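Local structure of ML032222a iGluR (Mnemiopsis leidyi, 4YKI) at residues D103-F108 and Y214-P219. The protein binds glycine in the ligand-binding domain of a ctenophore ionotropic glutamate receptor, probably to open the ion channel of the intact receptor. Sequence-based numbering, arbitrary orientation.
Sequences DYSFPF and YAFGLP
D103 and L218 form an antiparallel hydrogen-bonded pair: D103 N reaches L218 O at 2.8 Å, and L218 N returns to D103 O in a nearly straight bond (175° at the hydrogen). Past the non-hydrogen-bonded pair Y104–G217, S105 N donates to F216 O at 2.9 Å, but S105 O lies too far from F216 N to accept its hydrogen. The hydroxyl accepts it instead: S105 OG, set between the backbone N and the carbonyl carbon (chi1 73°), takes the bond from F216 N at 2.9 Å and donates to F106 O. With an alanine here F216 N would probably lose its acceptor, and F106 O the hydroxyl that bonds it. Three residues on, F108 N hydrogen-bonds to Y214 O.

The F108 ring then folds back over that strand. Beyond CB, Y214 O lies over one face of the ring, nearest CD2 (3.5 Å) and then CG; CE2 meets A215 CA and, at 3.8 Å, F216 CE1, the two ring planes standing at 71°; CZ lies nearest Y214 CB, whose C-H points over one face of the F108 ring in a CH-pi contact, 4.2 Å from the centroid. M41 of helix 37-49 also packs on this ring.

Y214 itself touches the bound glycine, its OH bonded to E188. The arrangement thus joins strand 103-104 to the long strand 202-218 beside the ligand cleft of a bilobed, periplasmic-binding-protein-like iGluR ligand-binding domain.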
loop_
_atom_site.group_PDB
_atom_site.type_symbol
_atom_site.label_atom_id
_atom_site.label_comp_id
_atom_site.label_asym_id
_atom_site.label_seq_id
_atom_site.Cartn_x
_atom_site.Cartn_y
_atom_site.Cartn_z
ATOM N N ASP B 103 5.015 -13.976 -6.264
ATOM C CA ASP B 103 3.959 -12.981 -6.148
ATOM C C ASP B 103 3.914 -12.441 -4.729
ATOM O O ASP B 103 4.501 -13.007 -3.788
ATOM C CB ASP B 103 2.600 -13.587 -6.495
ATOM C CG ASP B 103 2.380 -13.765 -8.000
ATOM O OD1 ASP B 103 3.162 -13.244 -8.823
ATOM O OD2 ASP B 103 1.376 -14.412 -8.339
ATOM N N TYR B 104 3.206 -11.329 -4.585
ATOM C CA TYR B 104 2.887 -10.761 -3.288
ATOM C C TYR B 104 1.381 -10.771 -3.085
ATOM O O TYR B 104 0.613 -10.633 -4.037
ATOM C CB TYR B 104 3.383 -9.333 -3.187
ATOM C CG TYR B 104 4.872 -9.192 -3.086
ATOM C CD1 TYR B 104 5.510 -9.326 -1.860
ATOM C CD2 TYR B 104 5.650 -8.898 -4.203
ATOM C CE1 TYR B 104 6.868 -9.156 -1.749
ATOM C CE2 TYR B 104 7.014 -8.712 -4.104
ATOM C CZ TYR B 104 7.616 -8.867 -2.872
ATOM O OH TYR B 104 8.954 -8.631 -2.781
ATOM N N SER B 105 0.979 -10.867 -1.826
ATOM C CA SER B 105 -0.396 -10.613 -1.428
ATOM C C SER B 105 -0.735 -9.132 -1.507
ATOM O O SER B 105 0.143 -8.289 -1.675
ATOM C CB SER B 105 -0.624 -11.072 0.013
ATOM O OG SER B 105 0.001 -10.203 0.942
ATOM N N PHE B 106 -2.012 -8.827 -1.340
ATOM C CA PHE B 106 -2.424 -7.476 -1.029
ATOM C C PHE B 106 -1.572 -6.948 0.135
ATOM O O PHE B 106 -1.347 -7.673 1.106
ATOM C CB PHE B 106 -3.903 -7.463 -0.651
ATOM C CG PHE B 106 -4.475 -6.080 -0.574
ATOM C CD1 PHE B 106 -4.863 -5.415 -1.726
ATOM C CD2 PHE B 106 -4.569 -5.418 0.638
ATOM C CE1 PHE B 106 -5.344 -4.126 -1.673
ATOM C CE2 PHE B 106 -5.052 -4.123 0.693
ATOM C CZ PHE B 106 -5.436 -3.484 -0.459
ATOM N N PRO B 107 -1.093 -5.708 0.045
ATOM C CA PRO B 107 -0.130 -5.270 1.061
ATOM C C PRO B 107 -0.801 -4.685 2.288
ATOM O O PRO B 107 -1.959 -4.255 2.204
ATOM C CB PRO B 107 0.674 -4.201 0.317
ATOM C CG PRO B 107 -0.270 -3.607 -0.646
ATOM C CD PRO B 107 -1.177 -4.747 -1.075
ATOM N N PHE B 108 -0.071 -4.626 3.397
ATOM C CA PHE B 108 -0.635 -4.137 4.645
ATOM C C PHE B 108 0.105 -2.985 5.333
ATOM O O PHE B 108 -0.371 -2.506 6.346
ATOM C CB PHE B 108 -0.865 -5.304 5.629
ATOM C CG PHE B 108 0.397 -6.016 6.085
ATOM C CD1 PHE B 108 1.067 -5.608 7.238
ATOM C CD2 PHE B 108 0.890 -7.118 5.397
ATOM C CE1 PHE B 108 2.222 -6.273 7.678
ATOM C CE2 PHE B 108 2.036 -7.786 5.832
ATOM C CZ PHE B 108 2.709 -7.352 6.964
ATOM N N TYR B 214 5.027 -3.676 2.914
ATOM C CA TYR B 214 5.066 -5.005 3.475
ATOM C C TYR B 214 3.832 -5.789 3.022
ATOM O O TYR B 214 2.708 -5.279 3.023
ATOM C CB TYR B 214 5.095 -4.967 5.012
ATOM C CG TYR B 214 6.348 -4.395 5.613
ATOM C CD1 TYR B 214 7.590 -4.614 5.032
ATOM C CD2 TYR B 214 6.292 -3.655 6.775
ATOM C CE1 TYR B 214 8.759 -4.097 5.620
ATOM C CE2 TYR B 214 7.432 -3.168 7.370
ATOM C CZ TYR B 214 8.658 -3.374 6.794
ATOM O OH TYR B 214 9.754 -2.845 7.423
ATOM N N ALA B 215 4.063 -7.028 2.610
ATOM C CA ALA B 215 3.022 -7.919 2.180
ATOM C C ALA B 215 3.463 -9.331 2.545
ATOM O O ALA B 215 4.541 -9.524 3.122
ATOM C CB ALA B 215 2.799 -7.783 0.683
ATOM N N PHE B 216 2.622 -10.318 2.260
ATOM C CA PHE B 216 3.039 -11.713 2.362
ATOM C C PHE B 216 3.518 -12.162 0.968
ATOM O O PHE B 216 3.104 -11.619 -0.070
ATOM C CB PHE B 216 1.883 -12.594 2.864
ATOM C CG PHE B 216 1.500 -12.396 4.319
ATOM C CD1 PHE B 216 2.247 -11.642 5.200
ATOM C CD2 PHE B 216 0.369 -13.019 4.796
ATOM C CE1 PHE B 216 1.857 -11.503 6.529
ATOM C CE2 PHE B 216 -0.017 -12.881 6.128
ATOM C CZ PHE B 216 0.753 -12.127 6.975
ATOM N N GLY B 217 4.386 -13.170 0.946
ATOM C CA GLY B 217 4.867 -13.737 -0.309
ATOM C C GLY B 217 4.123 -15.004 -0.684
ATOM O O GLY B 217 3.815 -15.816 0.183
ATOM N N LEU B 218 3.807 -15.153 -1.968
ATOM C CA LEU B 218 3.076 -16.293 -2.488
ATOM C C LEU B 218 3.768 -16.824 -3.728
ATOM O O LEU B 218 4.281 -16.049 -4.520
ATOM C CB LEU B 218 1.645 -15.887 -2.868
ATOM C CG LEU B 218 0.750 -15.608 -1.649
ATOM C CD1 LEU B 218 -0.442 -14.712 -1.984
ATOM C CD2 LEU B 218 0.297 -16.912 -1.048
ATOM N N PRO B 219 3.760 -18.146 -3.932
ATOM C CA PRO B 219 4.358 -18.640 -5.175
ATOM C C PRO B 219 3.481 -18.280 -6.361
ATOM O O PRO B 219 2.270 -18.171 -6.217
ATOM C CB PRO B 219 4.404 -20.154 -4.967
ATOM C CG PRO B 219 3.316 -20.427 -4.038
ATOM C CD PRO B 219 3.108 -19.220 -3.170
HETATM O O HOH W 1 0.297 -16.271 -6.636
#